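Local coordinates for CPXV018 protein (Cowpox virus, PDB 4PDC) that probably acts as a viral MHC class I-like decoy ligand that binds the activating natural killer cell receptor NKG2D, at residues 46-49 with 50-54; 119-122 with 123-126; 108-112 with 113-117; 84-87 with 88-91. The protein carries 2 engineered substitutions. All blocks are in the same frame, centred on the assembly; numbering follows the deposited sequence.

Contact 1 (46-49 with 50-54)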
loop_
_atom_site.group_PDB
_atom_site.type_symbol
_atom_site.label_atom_id
_atom_site.label_comp_id
_atom_site.label_asym_id
_atom_site.label_seq_id
_atom_site.Cartn_x
_atom_site.Cartn_y
_atom_site.Cartn_z
ATOM N N ILE E 46 -17.706 13.472 12.894
ATOM C CA ILE E 46 -17.935 14.795 12.327
ATOM C C ILE E 46 -16.657 15.623 12.378
ATOM O O ILE E 46 -16.011 15.721 13.419
ATOM C CB ILE E 46 -19.078 15.523 13.060
ATOM C CG1 ILE E 46 -20.409 14.859 12.691
ATOM C CG2 ILE E 46 -19.107 17.012 12.692
ATOM C CD1 ILE E 46 -21.612 15.373 13.451
ATOM N N GLY E 47 -16.296 16.203 11.237
ATOM C CA GLY E 47 -15.116 17.042 11.144
ATOM C C GLY E 47 -13.834 16.272 10.877
ATOM O O GLY E 47 -12.767 16.870 10.734
ATOM N N ASP E 48 -13.926 14.948 10.811
ATOM C CA ASP E 48 -12.751 14.129 10.534
ATOM C C ASP E 48 -12.150 14.496 9.178
ATOM O O ASP E 48 -12.868 14.600 8.187
ATOM C CB ASP E 48 -13.109 12.646 10.569
ATOM C CG ASP E 48 -12.001 11.772 10.014
ATOM O OD1 ASP E 48 -10.945 11.658 10.669
ATOM O OD2 ASP E 48 -12.188 11.199 8.921
ATOM N N GLU E 49 -10.836 14.699 9.146
ATOM C CA GLU E 49 -10.148 15.120 7.927
ATOM C C GLU E 49 -9.106 14.092 7.484
ATOM O O GLU E 49 -8.310 14.355 6.586
ATOM C CB GLU E 49 -9.485 16.494 8.138
ATOM C CG GLU E 49 -8.541 16.554 9.330
ATOM C CD GLU E 49 -7.937 17.937 9.557
ATOM O OE1 GLU E 49 -7.427 18.181 10.671
ATOM O OE2 GLU E 49 -7.967 18.772 8.632
ATOM N N ILE E 50 -9.132 12.917 8.106
ATOM C CA ILE E 50 -8.147 11.869 7.834
ATOM C C ILE E 50 -8.768 10.651 7.152
ATOM O O ILE E 50 -8.329 10.233 6.082
ATOM C CB ILE E 50 -7.467 11.412 9.135
ATOM C CG1 ILE E 50 -6.709 12.585 9.765
ATOM C CG2 ILE E 50 -6.512 10.255 8.870
ATOM C CD1 ILE E 50 -6.364 12.371 11.215
ATOM N N PHE E 51 -9.786 10.079 7.776
ATOM C CA PHE E 51 -10.351 8.826 7.293
ATOM C C PHE E 51 -11.400 9.031 6.202
ATOM O O PHE E 51 -11.410 8.300 5.212
ATOM C CB PHE E 51 -10.930 8.048 8.471
ATOM C CG PHE E 51 -9.894 7.688 9.494
ATOM C CD1 PHE E 51 -9.120 6.553 9.342
ATOM C CD2 PHE E 51 -9.659 8.513 10.582
ATOM C CE1 PHE E 51 -8.147 6.230 10.270
ATOM C CE2 PHE E 51 -8.689 8.194 11.516
ATOM C CZ PHE E 51 -7.932 7.055 11.357
ATOM N N LEU E 52 -12.266 10.027 6.365
ATOM C CA LEU E 52 -13.301 10.290 5.368
ATOM C C LEU E 52 -12.712 10.532 3.969
ATOM O O LEU E 52 -13.144 9.900 3.004
ATOM C CB LEU E 52 -14.166 11.487 5.784
ATOM C CG LEU E 52 -15.068 11.301 7.011
ATOM C CD1 LEU E 52 -15.835 12.587 7.293
ATOM C CD2 LEU E 52 -16.035 10.133 6.845
ATOM N N PRO E 53 -11.726 11.439 3.848
ATOM C CA PRO E 53 -11.197 11.687 2.496
ATOM C C PRO E 53 -10.450 10.486 1.933
ATOM O O PRO E 53 -10.487 10.259 0.726
ATOM C CB PRO E 53 -10.252 12.879 2.693
ATOM C CG PRO E 53 -9.917 12.874 4.135
ATOM C CD PRO E 53 -11.113 12.327 4.849
ATOM N N PHE E 54 -9.792 9.727 2.803
ATOM C CA PHE E 54 -9.086 8.518 2.397
ATOM C C PHE E 54 -10.076 7.481 1.869
ATOM O O PHE E 54 -9.895 6.940 0.779
ATOM C CB PHE E 54 -8.283 7.952 3.575
ATOM C CG PHE E 54 -7.529 6.690 3.254
ATOM C CD1 PHE E 54 -6.306 6.743 2.607
ATOM C CD2 PHE E 54 -8.031 5.455 3.618
ATOM C CE1 PHE E 54 -5.605 5.586 2.320
ATOM C CE2 PHE E 54 -7.335 4.292 3.331
ATOM C CZ PHE E 54 -6.121 4.361 2.680
#
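Asp48 OD2 is held by two successive backbone amides, those of Phe51 and Leu52. The bond from Leu52 N, 2.8 Å to Asp48 OD2, is the sound one: it is fairly straight (163° at the hydrogen) and reaches the oxygen nearly in line with its C-O bond. Phe51 N lies 2.9 Å from Asp48 OD2, but its N-H is bent well off that line and the bond is weak; the same N-H points almost straight at Asp48 OD1, 3.5 Å away, so Phe51 N is shared loosely between both oxygens. Swinging CG anti to the backbone N (chi1 168°) turns the Asp48 carboxylate toward these amides. A further weak bond, Ile50 N to Asp48 OD1 at 3.4 Å, closes an Asx turn, and the whole cluster sits where the loop after strand 38-40 enters helix 51-64. The carboxylate also has apolar neighbours. Phe51 brings a ring edge to it, with CD2 3.4 Å from Asp48 OD1 and the two planes only 23° apart, while Leu52 CG lies 3.5 Å from Asp48 OD2. Away from the acid, Pro53 CG packs against Glu49 O at 3.3 Å. Asp48 OD1 also makes a long, weak ion pair with Lys144, and the Phe51 ring meets His137 edge-to-face.

Contact 2 (119-122 with 123-126); sequences TTSE and FRLK
Two i to i+4 pairs, Thr120 with Arg124 and Glu122 with Lys126, set the pattern along helix 113-126. Arg124 doubles back along the helix: a bend at chi3 (41°) returns its guanidinium to the preceding turn, where NH1 donates to Thr120 OG1 at 2.9 Å. The threonine oxygen approaches the guanidinium edge, tilted 21° from its plane. The same NH1 makes a weak bond to Ser121 OG, 3.3 Å away. These hydroxyls have further partners in the helix, Thr120 OG1 with Met116 O and Ser121 OG with Trp117 O. Phe62 completes the arginine's setting, its backbone oxygen bonding NE and its ring making a cation-pi contact.

Glu122 and Lys126, by contrast, run as extended chains at a slant, Glu122 CG packing 3.7 Å from Lys126 CD before the charges meet. Lys126 NZ then takes the anti lone pair of Glu122 OE2 in a 2.9 Å salt bridge, while OE1 bonds Gln95. Phe123 leads away to stack on an aromatic side chain of another protein chain, and a water accepts from its amide. The Glu122-Lys126 pair thus balances its own charges, while the buried Arg124 guanidinium is probably held in place by neutral acceptors and the Phe62 ring.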
loop_
_atom_site.group_PDB
_atom_site.type_symbol
_atom_site.label_atom_id
_atom_site.label_comp_id
_atom_site.label_asym_id
_atom_site.label_seq_id
_atom_site.Cartn_x
_atom_site.Cartn_y
_atom_site.Cartn_z
ATOM N N THR E 119 -12.972 -12.513 -7.916
ATOM C CA THR E 119 -11.529 -12.551 -8.090
ATOM C C THR E 119 -10.858 -11.180 -8.012
ATOM O O THR E 119 -9.630 -11.112 -8.039
ATOM C CB THR E 119 -11.143 -13.190 -9.436
ATOM O OG1 THR E 119 -11.651 -12.398 -10.518
ATOM C CG2 THR E 119 -11.702 -14.598 -9.534
ATOM N N THR E 120 -11.637 -10.101 -7.911
ATOM C CA THR E 120 -11.049 -8.752 -7.937
ATOM C C THR E 120 -11.422 -7.835 -6.775
ATOM O O THR E 120 -10.818 -6.775 -6.616
ATOM C CB THR E 120 -11.436 -7.988 -9.225
ATOM O OG1 THR E 120 -12.833 -7.666 -9.200
ATOM C CG2 THR E 120 -11.102 -8.803 -10.460
ATOM N N SER E 121 -12.416 -8.210 -5.979
ATOM C CA SER E 121 -12.879 -7.328 -4.909
ATOM C C SER E 121 -11.789 -7.037 -3.871
ATOM O O SER E 121 -11.519 -5.875 -3.556
ATOM C CB SER E 121 -14.107 -7.929 -4.224
ATOM O OG SER E 121 -15.269 -7.701 -5.002
ATOM N N GLU E 122 -11.169 -8.085 -3.334
ATOM C CA GLU E 122 -10.104 -7.906 -2.348
ATOM C C GLU E 122 -8.973 -7.076 -2.950
ATOM O O GLU E 122 -8.470 -6.141 -2.332
ATOM C CB GLU E 122 -9.573 -9.260 -1.863
ATOM C CG GLU E 122 -8.536 -9.149 -0.750
ATOM C CD GLU E 122 -8.049 -10.500 -0.252
ATOM O OE1 GLU E 122 -8.526 -11.536 -0.759
ATOM O OE2 GLU E 122 -7.184 -10.522 0.650
ATOM N N PHE E 123 -8.594 -7.433 -4.172
ATOM C CA PHE E 123 -7.592 -6.708 -4.942
ATOM C C PHE E 123 -7.922 -5.217 -5.029
ATOM O O PHE E 123 -7.081 -4.369 -4.728
ATOM C CB PHE E 123 -7.495 -7.334 -6.339
ATOM C CG PHE E 123 -6.629 -6.581 -7.308
ATOM C CD1 PHE E 123 -5.279 -6.872 -7.422
ATOM C CD2 PHE E 123 -7.174 -5.615 -8.139
ATOM C CE1 PHE E 123 -4.485 -6.196 -8.326
ATOM C CE2 PHE E 123 -6.384 -4.933 -9.043
ATOM C CZ PHE E 123 -5.038 -5.226 -9.140
ATOM N N ARG E 124 -9.154 -4.901 -5.415
ATOM C CA ARG E 124 -9.551 -3.517 -5.639
ATOM C C ARG E 124 -9.637 -2.731 -4.326
ATOM O O ARG E 124 -9.477 -1.512 -4.317
ATOM C CB ARG E 124 -10.885 -3.475 -6.395
ATOM C CG ARG E 124 -10.737 -3.696 -7.900
ATOM C CD ARG E 124 -11.971 -4.337 -8.516
ATOM N NE ARG E 124 -13.179 -3.765 -7.949
ATOM C CZ ARG E 124 -14.185 -4.456 -7.426
ATOM N NH1 ARG E 124 -14.190 -5.785 -7.409
ATOM N NH2 ARG E 124 -15.218 -3.798 -6.938
ATOM N N LEU E 125 -9.864 -3.429 -3.218
ATOM C CA LEU E 125 -9.881 -2.792 -1.904
ATOM C C LEU E 125 -8.471 -2.547 -1.369
ATOM O O LEU E 125 -8.188 -1.488 -0.801
ATOM C CB LEU E 125 -10.664 -3.643 -0.900
ATOM C CG LEU E 125 -10.545 -3.215 0.570
ATOM C CD1 LEU E 125 -11.025 -1.788 0.767
ATOM C CD2 LEU E 125 -11.312 -4.166 1.473
ATOM N N LYS E 126 -7.589 -3.524 -1.549
ATOM C CA LYS E 126 -6.306 -3.512 -0.847
ATOM C C LYS E 126 -5.192 -2.781 -1.587
ATOM O O LYS E 126 -4.036 -2.824 -1.172
ATOM C CB LYS E 126 -5.872 -4.945 -0.549
ATOM C CG LYS E 126 -6.725 -5.604 0.527
ATOM C CD LYS E 126 -6.148 -6.933 0.971
ATOM C CE LYS E 126 -6.868 -7.466 2.202
ATOM N NZ LYS E 126 -6.208 -8.690 2.721
HETATM O O HOH W 1 -9.108 -9.993 -5.322
#

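Contact 3 (108-112 with 113-117)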
loop_
_atom_site.group_PDB
_atom_site.type_symbol
_atom_site.label_atom_id
_atom_site.label_comp_id
_atom_site.label_asym_id
_atom_site.label_seq_id
_atom_site.Cartn_x
_atom_site.Cartn_y
_atom_site.Cartn_z
ATOM N N THR E 108 -15.861 -19.935 -11.236
ATOM C CA THR E 108 -16.109 -20.797 -12.390
ATOM C C THR E 108 -15.357 -20.243 -13.597
ATOM O O THR E 108 -14.713 -19.199 -13.507
ATOM C CB THR E 108 -17.614 -20.913 -12.715
ATOM O OG1 THR E 108 -18.149 -19.622 -13.024
ATOM C CG2 THR E 108 -18.372 -21.508 -11.533
ATOM N N GLN E 109 -15.446 -20.939 -14.726
ATOM C CA GLN E 109 -14.617 -20.618 -15.883
ATOM C C GLN E 109 -15.184 -19.473 -16.717
ATOM O O GLN E 109 -14.433 -18.656 -17.250
ATOM C CB GLN E 109 -14.446 -21.857 -16.765
ATOM C CG GLN E 109 -13.132 -21.895 -17.526
ATOM C CD GLN E 109 -11.927 -21.997 -16.606
ATOM O OE1 GLN E 109 -12.017 -22.540 -15.504
ATOM N NE2 GLN E 109 -10.795 -21.468 -17.053
ATOM N N GLU E 110 -16.507 -19.425 -16.833
ATOM C CA GLU E 110 -17.176 -18.424 -17.663
ATOM C C GLU E 110 -16.883 -16.994 -17.205
ATOM O O GLU E 110 -16.660 -16.735 -16.019
ATOM C CB GLU E 110 -18.692 -18.664 -17.680
ATOM C CG GLU E 110 -19.290 -19.062 -16.331
ATOM C CD GLU E 110 -20.810 -19.081 -16.336
ATOM O OE1 GLU E 110 -21.415 -18.706 -17.364
ATOM O OE2 GLU E 110 -21.398 -19.474 -15.304
ATOM N N ALA E 111 -16.878 -16.071 -18.162
ATOM C CA ALA E 111 -16.661 -14.659 -17.872
ATOM C C ALA E 111 -17.971 -14.008 -17.452
ATOM O O ALA E 111 -18.847 -13.750 -18.279
ATOM C CB ALA E 111 -16.072 -13.947 -19.079
ATOM N N THR E 112 -18.094 -13.752 -16.156
ATOM C CA THR E 112 -19.303 -13.181 -15.589
ATOM C C THR E 112 -18.957 -12.124 -14.553
ATOM O O THR E 112 -17.845 -12.096 -14.025
ATOM C CB THR E 112 -20.160 -14.250 -14.918
ATOM O OG1 THR E 112 -19.408 -14.843 -13.853
ATOM C CG2 THR E 112 -20.569 -15.322 -15.921
ATOM N N ASN E 113 -19.924 -11.269 -14.249
ATOM C CA ASN E 113 -19.759 -10.283 -13.198
ATOM C C ASN E 113 -19.531 -10.974 -11.857
ATOM O O ASN E 113 -18.749 -10.506 -11.033
ATOM C CB ASN E 113 -20.977 -9.362 -13.136
ATOM C CG ASN E 113 -21.077 -8.452 -14.349
ATOM O OD1 ASN E 113 -20.064 -8.023 -14.897
ATOM N ND2 ASN E 113 -22.300 -8.160 -14.777
ATOM N N LYS E 114 -20.202 -12.107 -11.663
ATOM C CA LYS E 114 -20.073 -12.880 -10.433
ATOM C C LYS E 114 -18.631 -13.343 -10.213
ATOM O O LYS E 114 -18.081 -13.204 -9.118
ATOM C CB LYS E 114 -21.017 -14.081 -10.474
ATOM C CG LYS E 114 -21.082 -14.873 -9.186
ATOM C CD LYS E 114 -22.057 -16.036 -9.312
ATOM C CE LYS E 114 -22.186 -16.801 -8.007
ATOM N NZ LYS E 114 -23.080 -17.982 -8.138
ATOM N N ASN E 115 -18.016 -13.885 -11.258
ATOM C CA ASN E 115 -16.636 -14.351 -11.158
ATOM C C ASN E 115 -15.632 -13.214 -11.011
ATOM O O ASN E 115 -14.708 -13.299 -10.203
ATOM C CB ASN E 115 -16.279 -15.199 -12.380
ATOM C CG ASN E 115 -16.824 -16.615 -12.284
ATOM O OD1 ASN E 115 -16.898 -17.191 -11.197
ATOM N ND2 ASN E 115 -17.204 -17.180 -13.423
ATOM N N MET E 116 -15.804 -12.155 -11.792
ATOM C CA MET E 116 -14.892 -11.021 -11.726
ATOM C C MET E 116 -14.956 -10.361 -10.350
ATOM O O MET E 116 -13.937 -9.953 -9.790
ATOM C CB MET E 116 -15.227 -10.002 -12.813
ATOM C CG MET E 116 -14.217 -8.875 -12.916
ATOM S SD MET E 116 -14.694 -7.608 -14.108
ATOM C CE MET E 116 -14.818 -8.582 -15.610
ATOM N N TRP E 117 -16.166 -10.254 -9.817
ATOM C CA TRP E 117 -16.378 -9.681 -8.495
ATOM C C TRP E 117 -15.621 -10.483 -7.440
ATOM O O TRP E 117 -14.997 -9.919 -6.542
ATOM C CB TRP E 117 -17.874 -9.650 -8.180
ATOM C CG TRP E 117 -18.230 -9.017 -6.867
ATOM C CD1 TRP E 117 -18.484 -9.661 -5.692
ATOM C CD2 TRP E 117 -18.383 -7.618 -6.599
ATOM N NE1 TRP E 117 -18.790 -8.750 -4.708
ATOM C CE2 TRP E 117 -18.731 -7.489 -5.238
ATOM C CE3 TRP E 117 -18.262 -6.463 -7.378
ATOM C CZ2 TRP E 117 -18.964 -6.252 -4.641
ATOM C CZ3 TRP E 117 -18.491 -5.235 -6.782
ATOM C CH2 TRP E 117 -18.838 -5.140 -5.427
#
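Thr112 is the N-cap of helix 113-126, and its OG1 accepts the capping bond from Asn115 N at 3.1 Å, with the N-H aimed well. That hydroxyl reaches the amide because it stands between the backbone N and carbonyl carbon (chi1 61°). The first backbone bond of the helix follows, Met116 N to Thr112 O at 3.0 Å.

A second group of bonds joins the Asn115 side-chain amide to the loop that approaches the cap. Asn115 ND2 donates to Thr108 OG1 at 2.6 Å and to Glu110 O at 2.7 Å, both acceptors lying in the amide plane, so the two N-H groups are each used. Asn115 OD1 takes the return bond from Thr108 N. The two in-plane bonds fix the rotation of the buried amide, the third adds a grip from above its plane, and together they draw residues 108-110, which stay exposed, in against the helix start.

Packing contributes little. Elsewhere on this first turn Asn113 is tied to Glu76 and Val69, and Trp117 NE1 to Thr79 O. The Thr108 N to Asn115 OD1 bond is 2.9 Å long and nearly straight (170°), although the donor stands 42° out of the carbonyl plane.

Contact 4 (84-87 with 88-91)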
loop_
_atom_site.group_PDB
_atom_site.type_symbol
_atom_site.label_atom_id
_atom_site.label_comp_id
_atom_site.label_asym_id
_atom_site.label_seq_id
_atom_site.Cartn_x
_atom_site.Cartn_y
_atom_site.Cartn_z
ATOM N N CYS E 84 -11.850 -6.443 9.724
ATOM C CA CYS E 84 -10.671 -6.742 10.525
ATOM C C CYS E 84 -11.065 -6.655 11.996
ATOM O O CYS E 84 -11.955 -5.888 12.374
ATOM C CB CYS E 84 -9.503 -5.805 10.190
ATOM S SG CYS E 84 -9.688 -4.058 10.620
ATOM N N ASP E 85 -10.405 -7.467 12.811
ATOM C CA ASP E 85 -10.751 -7.625 14.215
ATOM C C ASP E 85 -9.488 -7.530 15.060
ATOM O O ASP E 85 -8.520 -8.249 14.812
ATOM C CB ASP E 85 -11.452 -8.969 14.432
ATOM C CG ASP E 85 -11.869 -9.198 15.874
ATOM O OD1 ASP E 85 -10.982 -9.347 16.744
ATOM O OD2 ASP E 85 -13.089 -9.252 16.131
ATOM N N TYR E 86 -9.495 -6.630 16.039
ATOM C CA TYR E 86 -8.376 -6.498 16.968
ATOM C C TYR E 86 -8.836 -6.858 18.375
ATOM O O TYR E 86 -9.535 -6.087 19.038
ATOM C CB TYR E 86 -7.801 -5.085 16.932
ATOM C CG TYR E 86 -6.406 -4.985 17.504
ATOM C CD1 TYR E 86 -5.364 -5.719 16.961
ATOM C CD2 TYR E 86 -6.131 -4.149 18.577
ATOM C CE1 TYR E 86 -4.087 -5.631 17.470
ATOM C CE2 TYR E 86 -4.853 -4.052 19.092
ATOM C CZ TYR E 86 -3.836 -4.794 18.531
ATOM O OH TYR E 86 -2.560 -4.711 19.039
ATOM N N THR E 87 -8.434 -8.049 18.808
ATOM C CA THR E 87 -8.863 -8.626 20.075
ATOM C C THR E 87 -7.665 -9.298 20.730
ATOM O O THR E 87 -7.017 -10.146 20.116
ATOM C CB THR E 87 -9.996 -9.661 19.872
ATOM O OG1 THR E 87 -11.098 -9.049 19.187
ATOM C CG2 THR E 87 -10.481 -10.211 21.205
ATOM N N ASP E 88 -7.368 -8.917 21.968
ATOM C CA ASP E 88 -6.233 -9.487 22.693
ATOM C C ASP E 88 -4.949 -9.261 21.896
ATOM O O ASP E 88 -4.114 -10.154 21.769
ATOM C CB ASP E 88 -6.462 -10.981 22.953
ATOM C CG ASP E 88 -5.419 -11.586 23.879
ATOM O OD1 ASP E 88 -4.953 -10.885 24.801
ATOM O OD2 ASP E 88 -5.069 -12.766 23.677
ATOM N N ASN E 89 -4.819 -8.058 21.343
ATOM C CA ASN E 89 -3.650 -7.668 20.557
ATOM C C ASN E 89 -3.391 -8.570 19.352
ATOM O O ASN E 89 -2.298 -8.558 18.790
ATOM C CB ASN E 89 -2.404 -7.638 21.444
ATOM C CG ASN E 89 -2.548 -6.685 22.614
ATOM O OD1 ASN E 89 -2.467 -7.091 23.773
ATOM N ND2 ASN E 89 -2.767 -5.409 22.315
ATOM N N LYS E 90 -4.398 -9.343 18.958
ATOM C CA LYS E 90 -4.287 -10.225 17.800
ATOM C C LYS E 90 -5.168 -9.739 16.653
ATOM O O LYS E 90 -6.342 -9.407 16.844
ATOM C CB LYS E 90 -4.655 -11.657 18.184
ATOM C CG LYS E 90 -3.591 -12.343 19.026
ATOM C CD LYS E 90 -4.067 -13.687 19.557
ATOM C CE LYS E 90 -2.962 -14.397 20.323
ATOM N NZ LYS E 90 -2.381 -13.535 21.391
ATOM N N SER E 91 -4.575 -9.695 15.464
ATOM C CA SER E 91 -5.257 -9.238 14.262
ATOM C C SER E 91 -5.811 -10.424 13.487
ATOM O O SER E 91 -5.059 -11.316 13.103
ATOM C CB SER E 91 -4.298 -8.442 13.373
ATOM O OG SER E 91 -3.721 -7.356 14.074
HETATM O O HOH W 2 -8.739 -10.703 16.271
#
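Tyr86 lies against Asn89, and this is the close-packed half of the hairpin end. The phenol ring spreads over the turn, Asn89 N standing over one face and Asn89 CA approaching Tyr86 CZ to 3.5 Å. Ser91, its partner in an antiparallel non-hydrogen-bonded pair, brings OG to the ring edge, 3.7 Å from Tyr86 CD1. With CG anti to the backbone N (chi1 -161°), the ring runs along the hairpin toward the turn, and its hydroxyl can receive a weak but straight bond from Asn89 ND2 at 3.4 Å; ring and amide planes stand 71° apart. Ile135 and Arg139 of helix 131-146 touch Tyr86 too, so part of this face is covered by the helix to which Cys84 is joined through its disulfide with Cys134.

Two backbone bonds join the strands firmly: Thr87 N donates to Lys90 O at 3.2 Å and Lys90 N to Thr87 O at 3.0 Å. The face carrying the Thr87 and Lys90 side chains is looser and wetter. A water sits between Asp85 OD1 and Lys90 O, 2.8 Å from the Lys90 oxygen. Lys90 bends at its last torsion to bring NZ within 3.6 Å of Asp88 OD2, a long salt bridge on exposed side chains that probably adds little rigidity. Asp88 and Asn89, at the two corners, both adopt left-handed backbone angles, as a type I' turn requires; with Thr87 and Lys90 as the closing pair, they form a two-residue beta hairpin connecting strands 75-87 and 90-99.

Followed from the N terminus, the contacts come in the order 1, 4, 3, 2. All are local and in series, so none nests in or crosses another. Contact 1 opens helix 51-64 after the sheet's edge strand 38-40; contact 4 turns the chain between strands 75-87 and 90-99; contact 3 brings the loop after strand 102-104 into helix 113-126, which contact 2 continues. Only contacts 2 and 3 touch, Arg124 NH2 packing 3.6 Å from Trp117 CZ3. Contacts 1 and 3 lie on opposite sides of the chain's centre, their own centres about 35 Å apart. Together they mark helix starts, a helix body and a hairpin in a helices-on-sheet platform resembling that of MHC class I.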